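Local atomic coordinates of glutamate--LysW ligase ArgX (Sulfolobus tokodaii, PDB entry 3VPB), a protein that catalyses, probably, the ATP-dependent joining of glutamate to the C-terminal glutamate of the carrier protein LysW, a step of arginine biosynthesis. Residues His73-Cys84 against Ile228-Ile236; Leu16-Val26 against Ala269-Lys277. All coordinates share one frame; numbering follows the deposited sequence.

Contact 1 (His73-Cys84 against Ile228-Ile236); sequences HTINSSDVINVC and IVHGEFVSI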
# COMPACT_ATOMS: atom_id res chain seq x y z
N HIS B 73 20.29 23.19 16.76
CA HIS B 73 20.61 21.93 17.40
C HIS B 73 19.32 21.17 17.70
O HIS B 73 18.46 21.67 18.40
CB HIS B 73 21.35 22.14 18.71
CG HIS B 73 21.74 20.84 19.35
ND1 HIS B 73 22.81 20.10 18.91
CD2 HIS B 73 21.16 20.12 20.33
CE1 HIS B 73 22.89 18.98 19.62
NE2 HIS B 73 21.90 18.98 20.49
N THR B 74 19.20 19.97 17.16
CA THR B 74 17.96 19.23 17.32
C THR B 74 18.14 18.09 18.32
O THR B 74 19.22 17.47 18.40
CB THR B 74 17.44 18.66 16.00
OG1 THR B 74 18.40 17.73 15.47
CG2 THR B 74 17.19 19.77 15.01
N ILE B 75 17.08 17.83 19.08
CA ILE B 75 17.07 16.76 20.07
C ILE B 75 15.82 15.94 19.78
O ILE B 75 14.73 16.44 20.02
CB ILE B 75 16.95 17.37 21.51
CG1 ILE B 75 18.18 18.25 21.86
CG2 ILE B 75 16.70 16.27 22.59
CD1 ILE B 75 17.96 19.06 23.17
N ASN B 76 15.96 14.71 19.28
CA ASN B 76 17.23 14.13 18.83
C ASN B 76 17.69 14.58 17.44
O ASN B 76 16.91 15.15 16.68
CB ASN B 76 17.15 12.58 18.87
CG ASN B 76 16.98 12.06 20.27
OD1 ASN B 76 17.80 12.33 21.13
ND2 ASN B 76 15.87 11.37 20.53
N SER B 77 18.95 14.34 17.13
CA SER B 77 19.51 14.64 15.80
C SER B 77 18.98 13.67 14.72
O SER B 77 18.51 12.56 15.01
CB SER B 77 21.05 14.68 15.85
OG SER B 77 21.60 13.39 16.07
N SER B 78 19.05 14.09 13.45
CA SER B 78 18.55 13.24 12.37
C SER B 78 19.36 11.96 12.29
O SER B 78 18.84 10.92 11.93
CB SER B 78 18.53 13.99 11.01
OG SER B 78 19.84 14.30 10.58
N ASP B 79 20.64 12.02 12.66
CA ASP B 79 21.48 10.84 12.57
C ASP B 79 21.04 9.83 13.63
O ASP B 79 20.97 8.63 13.35
CB ASP B 79 22.97 11.21 12.68
CG ASP B 79 23.54 11.83 11.37
OD1 ASP B 79 24.52 12.62 11.45
OD2 ASP B 79 23.00 11.55 10.28
N VAL B 80 20.66 10.32 14.81
CA VAL B 80 20.17 9.47 15.90
C VAL B 80 18.77 8.92 15.53
O VAL B 80 18.49 7.73 15.70
CB VAL B 80 20.11 10.27 17.21
CG1 VAL B 80 19.36 9.49 18.28
CG2 VAL B 80 21.55 10.61 17.68
N ILE B 81 17.92 9.78 15.01
CA ILE B 81 16.57 9.35 14.58
C ILE B 81 16.66 8.20 13.54
O ILE B 81 15.98 7.18 13.66
CB ILE B 81 15.69 10.53 14.10
CG1 ILE B 81 15.37 11.46 15.28
CG2 ILE B 81 14.38 10.00 13.52
CD1 ILE B 81 14.95 12.90 14.90
N ASN B 82 17.52 8.37 12.55
CA ASN B 82 17.70 7.38 11.48
C ASN B 82 18.11 6.01 12.06
O ASN B 82 17.52 4.96 11.73
CB ASN B 82 18.77 7.89 10.51
CG ASN B 82 18.34 7.85 9.03
OD1 ASN B 82 17.26 7.37 8.66
ND2 ASN B 82 19.20 8.36 8.17
N VAL B 83 19.07 6.04 12.98
CA VAL B 83 19.62 4.82 13.54
C VAL B 83 18.68 4.18 14.57
O VAL B 83 18.42 3.00 14.49
CB VAL B 83 21.07 5.05 14.06
CG1 VAL B 83 21.57 3.82 14.80
CG2 VAL B 83 21.97 5.33 12.87
N CYS B 84 18.13 4.97 15.50
CA CYS B 84 17.26 4.40 16.56
C CYS B 84 15.92 4.00 15.99
O CYS B 84 15.29 3.08 16.49
CB CYS B 84 17.02 5.41 17.66
SG CYS B 84 18.42 5.72 18.63
N ILE B 228 26.84 4.48 22.45
CA ILE B 228 27.16 3.98 21.11
C ILE B 228 26.35 4.73 20.04
O ILE B 228 26.88 5.09 18.99
CB ILE B 228 26.92 2.45 21.02
CG1 ILE B 228 28.03 1.71 21.76
CG2 ILE B 228 26.89 1.96 19.56
CD1 ILE B 228 27.60 0.31 22.18
N VAL B 229 25.07 4.97 20.32
CA VAL B 229 24.18 5.57 19.32
C VAL B 229 24.12 7.09 19.41
O VAL B 229 23.58 7.74 18.53
CB VAL B 229 22.74 4.97 19.36
CG1 VAL B 229 22.77 3.46 19.19
CG2 VAL B 229 22.04 5.37 20.63
N HIS B 230 24.65 7.65 20.50
CA HIS B 230 24.71 9.10 20.74
C HIS B 230 23.38 9.84 20.91
O HIS B 230 23.27 11.01 20.55
CB HIS B 230 25.61 9.79 19.71
CG HIS B 230 27.04 9.35 19.79
ND1 HIS B 230 27.63 8.56 18.84
CD2 HIS B 230 27.99 9.59 20.73
CE1 HIS B 230 28.89 8.32 19.17
NE2 HIS B 230 29.13 8.94 20.31
N GLY B 231 22.36 9.18 21.45
CA GLY B 231 21.08 9.87 21.69
C GLY B 231 21.13 10.82 22.88
O GLY B 231 21.70 10.49 23.90
N GLU B 232 20.53 11.99 22.74
CA GLU B 232 20.40 12.94 23.84
C GLU B 232 19.17 12.74 24.71
O GLU B 232 19.18 13.09 25.89
CB GLU B 232 20.41 14.39 23.34
CG GLU B 232 21.78 15.02 23.48
CD GLU B 232 21.78 16.49 23.16
OE1 GLU B 232 21.41 16.84 22.02
OE2 GLU B 232 22.16 17.28 24.05
N PHE B 233 18.09 12.21 24.13
CA PHE B 233 16.89 11.95 24.91
C PHE B 233 16.24 10.73 24.28
O PHE B 233 15.53 10.84 23.29
CB PHE B 233 15.93 13.15 24.93
CG PHE B 233 14.59 12.90 25.59
CD1 PHE B 233 14.49 12.17 26.77
CD2 PHE B 233 13.43 13.42 25.03
CE1 PHE B 233 13.25 11.97 27.38
CE2 PHE B 233 12.19 13.22 25.62
CZ PHE B 233 12.09 12.50 26.79
N VAL B 234 16.54 9.55 24.82
CA VAL B 234 16.09 8.31 24.16
C VAL B 234 15.57 7.30 25.17
O VAL B 234 15.93 7.34 26.37
CB VAL B 234 17.22 7.63 23.33
CG1 VAL B 234 17.61 8.47 22.09
CG2 VAL B 234 18.43 7.34 24.22
N SER B 235 14.72 6.39 24.70
CA SER B 235 14.35 5.26 25.54
C SER B 235 15.06 4.00 25.05
O SER B 235 15.55 3.92 23.91
CB SER B 235 12.82 5.07 25.59
OG SER B 235 12.33 4.73 24.32
N ILE B 236 15.15 3.03 25.96
CA ILE B 236 15.82 1.78 25.68
C ILE B 236 14.93 0.66 26.21
O ILE B 236 14.39 0.75 27.33
CB ILE B 236 17.20 1.68 26.39
CG1 ILE B 236 18.04 2.95 26.23
CG2 ILE B 236 18.00 0.49 25.84
CD1 ILE B 236 17.70 4.15 27.20
O HOH W 1 20.65 15.70 19.93
O HOH W 2 20.62 13.19 19.48
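The seam between the pre-ATP-grasp domain and the ATP-grasp domain is closed here by two polar pairings, Asn76 against the backbone of Phe233 and His73 against the Glu232 carboxylate. Asn76, which follows a cis peptide bond, lays its amide along the Phe233 backbone. Asn76 OD1 accepts from Phe233 N at 3.0 Å, on a lone pair in the carbonyl plane, while Asn76 ND2 donates to Phe233 O at 2.8 Å, reaching that oxygen from above the carbonyl plane. Asp253 O takes a further bond from the same ND2, so the amide is held from both its ends. Strand 73-75 is an outer strand of the parallel sheet; just past it, the Asn76 side chain reaches across to the start of strand 233-241, part of the antiparallel sheet of the ATP-grasp domain. At the sheet's edge, His73 has CG anti to its own nitrogen (chi1 -177°), which carries the ring out to Glu232. His73 NE2 meets Glu232 OE1 on its syn side at 2.7 Å, nearly straight at 169° and within the ring plane. The other carboxylate oxygen, OE2, is bound by Tyr275 and Tyr280, and Tyr280 also stacks on the His73 ring. Deeper in, Val80 CG1 packs on Gly231 CA at 3.8 Å.

Contact 2 (Leu16-Val26 against Ala269-Lys277); sequences LIAKALEENKV and AQKLVEYIK
Asn24 ND2 is shared between two carbonyl oxygens: Gln270 OE1 across the contact at 2.7 Å, and Ala20 O in the last turn of the helix that Asn24 follows, also at 2.7 Å. The Gln270 amide returns the favour, Gln270 NE2 donating to Asn24 OD1 at 2.9 Å, so the two amides form a paired ring of hydrogen bonds with their planes 30° apart. Both bonds are close to straight. Gln270 gets there through a bend at chi2 (61°), and its NE2 donates again to Glu274 OE1, which fixes which way round the amide lies. Just past the helix end, where Lys25 with its positive phi completes a Schellman motif, Lys277 NZ donates to Asn24 O at 3.0 Å, in the carbonyl plane and on a lone pair. Next to these polar bonds helical segments 16-23 and 269-277 cross at -50°, with an axis approach of 8.7 Å that the small Ala20 and Ala269 permit. Val273 CG2 sits 3.8 Å from Ala20 CB, and Val273 CG1 turns to Asn24 CB. An alanine in place of Asn24 is likely to leave Gln270 OE1 without its donor and the amide held by Glu274 alone among the bonds described. Since the C-terminal end of a helix carries a partial negative charge, the Lys277 ammonium at Asn24 O probably adds an electrostatic attraction between the two helices.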
# COMPACT_ATOMS: atom_id res chain seq x y z
N LEU B 16 3.03 18.15 28.31
CA LEU B 16 3.91 18.22 29.47
C LEU B 16 5.23 18.94 29.14
O LEU B 16 5.75 19.69 29.98
CB LEU B 16 4.18 16.83 30.06
CG LEU B 16 3.02 16.10 30.76
CD1 LEU B 16 3.46 14.69 31.14
CD2 LEU B 16 2.51 16.84 32.01
N ILE B 17 5.76 18.74 27.93
CA ILE B 17 6.99 19.42 27.55
C ILE B 17 6.72 20.92 27.35
O ILE B 17 7.50 21.75 27.79
CB ILE B 17 7.68 18.79 26.30
CG1 ILE B 17 8.15 17.36 26.59
CG2 ILE B 17 8.90 19.65 25.84
CD1 ILE B 17 8.53 16.58 25.31
N ALA B 18 5.60 21.26 26.72
CA ALA B 18 5.23 22.66 26.55
C ALA B 18 5.04 23.33 27.93
O ALA B 18 5.47 24.48 28.12
CB ALA B 18 3.95 22.78 25.73
N LYS B 19 4.44 22.61 28.87
CA LYS B 19 4.14 23.19 30.17
C LYS B 19 5.43 23.41 30.92
O LYS B 19 5.61 24.44 31.60
CB LYS B 19 3.19 22.28 30.97
CG LYS B 19 2.79 22.81 32.36
CD LYS B 19 2.02 24.15 32.25
CE LYS B 19 1.43 24.59 33.60
NZ LYS B 19 2.48 25.16 34.53
N ALA B 20 6.36 22.48 30.77
CA ALA B 20 7.66 22.61 31.43
C ALA B 20 8.52 23.74 30.84
O ALA B 20 9.26 24.41 31.59
CB ALA B 20 8.43 21.26 31.42
N LEU B 21 8.43 23.96 29.53
CA LEU B 21 9.07 25.12 28.90
C LEU B 21 8.51 26.40 29.53
O LEU B 21 9.28 27.25 30.03
CB LEU B 21 8.91 25.10 27.36
CG LEU B 21 9.74 24.01 26.64
CD1 LEU B 21 9.22 23.73 25.23
CD2 LEU B 21 11.22 24.34 26.62
N GLU B 22 7.19 26.51 29.55
CA GLU B 22 6.50 27.66 30.16
C GLU B 22 6.92 27.90 31.63
O GLU B 22 7.24 29.04 32.02
CB GLU B 22 5.00 27.44 30.07
CG GLU B 22 4.14 28.55 30.71
CD GLU B 22 2.66 28.17 30.80
OE1 GLU B 22 2.10 27.63 29.81
OE2 GLU B 22 2.05 28.39 31.88
N GLU B 23 6.91 26.83 32.43
CA GLU B 23 7.13 26.91 33.87
C GLU B 23 8.56 27.29 34.21
O GLU B 23 8.80 27.85 35.28
CB GLU B 23 6.84 25.56 34.52
CG GLU B 23 5.42 25.35 34.95
CD GLU B 23 5.18 23.95 35.53
OE1 GLU B 23 6.06 23.38 36.22
OE2 GLU B 23 4.08 23.42 35.31
N ASN B 24 9.49 26.96 33.32
CA ASN B 24 10.90 27.29 33.48
C ASN B 24 11.33 28.55 32.73
O ASN B 24 12.53 28.82 32.59
CB ASN B 24 11.78 26.09 33.08
CG ASN B 24 11.64 24.91 34.05
OD1 ASN B 24 12.43 24.77 34.98
ND2 ASN B 24 10.63 24.08 33.85
N LYS B 25 10.33 29.30 32.23
CA LYS B 25 10.52 30.63 31.62
C LYS B 25 11.39 30.58 30.37
O LYS B 25 12.21 31.48 30.11
CB LYS B 25 11.09 31.65 32.65
CG LYS B 25 10.30 31.72 33.97
CD LYS B 25 8.83 32.08 33.76
CE LYS B 25 8.52 33.54 34.15
NZ LYS B 25 8.79 34.53 33.07
N VAL B 26 11.20 29.52 29.60
CA VAL B 26 11.95 29.35 28.36
C VAL B 26 11.09 29.85 27.22
O VAL B 26 9.96 29.39 27.05
CB VAL B 26 12.33 27.85 28.13
CG1 VAL B 26 13.01 27.66 26.79
CG2 VAL B 26 13.21 27.34 29.27
N ALA B 269 9.54 15.59 31.64
CA ALA B 269 9.53 16.89 30.92
C ALA B 269 10.38 17.95 31.65
O ALA B 269 11.12 18.72 31.03
CB ALA B 269 8.10 17.36 30.66
N GLN B 270 10.33 17.95 32.98
CA GLN B 270 11.16 18.90 33.75
C GLN B 270 12.64 18.59 33.63
O GLN B 270 13.47 19.51 33.47
CB GLN B 270 10.71 18.88 35.24
CG GLN B 270 11.50 19.83 36.16
CD GLN B 270 11.37 21.30 35.76
OE1 GLN B 270 10.35 21.73 35.23
NE2 GLN B 270 12.42 22.08 36.02
N LYS B 271 13.00 17.30 33.71
CA LYS B 271 14.40 16.89 33.56
C LYS B 271 14.95 17.25 32.18
O LYS B 271 16.10 17.67 32.05
CB LYS B 271 14.57 15.39 33.83
CG LYS B 271 14.22 14.99 35.27
CD LYS B 271 15.29 15.55 36.22
CE LYS B 271 14.92 15.30 37.68
NZ LYS B 271 15.00 13.83 37.98
N LEU B 272 14.13 17.08 31.16
CA LEU B 272 14.54 17.46 29.79
C LEU B 272 14.81 18.97 29.67
O LEU B 272 15.85 19.39 29.14
CB LEU B 272 13.41 17.08 28.79
CG LEU B 272 13.72 17.45 27.33
CD1 LEU B 272 14.96 16.76 26.80
CD2 LEU B 272 12.50 17.13 26.47
N VAL B 273 13.87 19.78 30.17
CA VAL B 273 13.97 21.24 30.03
C VAL B 273 15.18 21.70 30.84
O VAL B 273 15.97 22.53 30.38
CB VAL B 273 12.66 21.95 30.44
CG1 VAL B 273 12.88 23.46 30.54
CG2 VAL B 273 11.58 21.68 29.39
N GLU B 274 15.36 21.12 32.02
CA GLU B 274 16.56 21.44 32.81
C GLU B 274 17.84 21.14 32.06
O GLU B 274 18.77 21.98 32.05
CB GLU B 274 16.55 20.66 34.12
CG GLU B 274 15.58 21.23 35.13
CD GLU B 274 15.48 20.40 36.41
OE1 GLU B 274 14.80 20.87 37.35
OE2 GLU B 274 16.06 19.30 36.48
N TYR B 275 17.92 19.95 31.45
CA TYR B 275 19.07 19.57 30.65
C TYR B 275 19.34 20.57 29.51
O TYR B 275 20.48 20.95 29.28
CB TYR B 275 18.87 18.16 30.08
CG TYR B 275 19.93 17.74 29.09
CD1 TYR B 275 21.16 17.24 29.52
CD2 TYR B 275 19.70 17.86 27.72
CE1 TYR B 275 22.15 16.83 28.61
CE2 TYR B 275 20.68 17.47 26.80
CZ TYR B 275 21.90 16.96 27.26
OH TYR B 275 22.86 16.60 26.34
N ILE B 276 18.29 20.97 28.82
CA ILE B 276 18.40 21.92 27.70
C ILE B 276 18.94 23.27 28.19
O ILE B 276 19.86 23.82 27.60
CB ILE B 276 17.05 22.06 26.96
CG1 ILE B 276 16.78 20.77 26.18
CG2 ILE B 276 17.02 23.25 25.98
CD1 ILE B 276 15.27 20.62 25.85
N LYS B 277 18.37 23.77 29.28
CA LYS B 277 18.83 25.04 29.87
C LYS B 277 20.29 24.95 30.33
O LYS B 277 21.07 25.90 30.16
CB LYS B 277 17.94 25.42 31.04
CG LYS B 277 16.55 25.90 30.61
CD LYS B 277 15.70 26.26 31.82
CE LYS B 277 16.34 27.36 32.67
NZ LYS B 277 15.32 28.05 33.52
O HOH W 3 14.73 30.54 31.17

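In the fold
Contacts 1 and 2 join the same two domains with their centres about 19 Å apart, that of contact 1 about 9 Å and that of contact 2 about 21 Å from the centre of the chain. Tyr275, on the helix of 269-277, links them: Tyr275 OH stands 2.5 Å from Glu232 OE2, a probable hydrogen bond. Packing continues the bridge, with Ile75 CD1 3.7 Å from Ile276 CG1 and Phe233 CE2 4.0 Å from Leu272 CD2. Both contacts border the substrate site, since the side chains of Phe233 and Leu16 each come within about 4 Å of that of Phe257 and about 10 Å of the bound glutamate. In contact 1, the side chain of Cys84 is about 9 Å from the bound zinc ion.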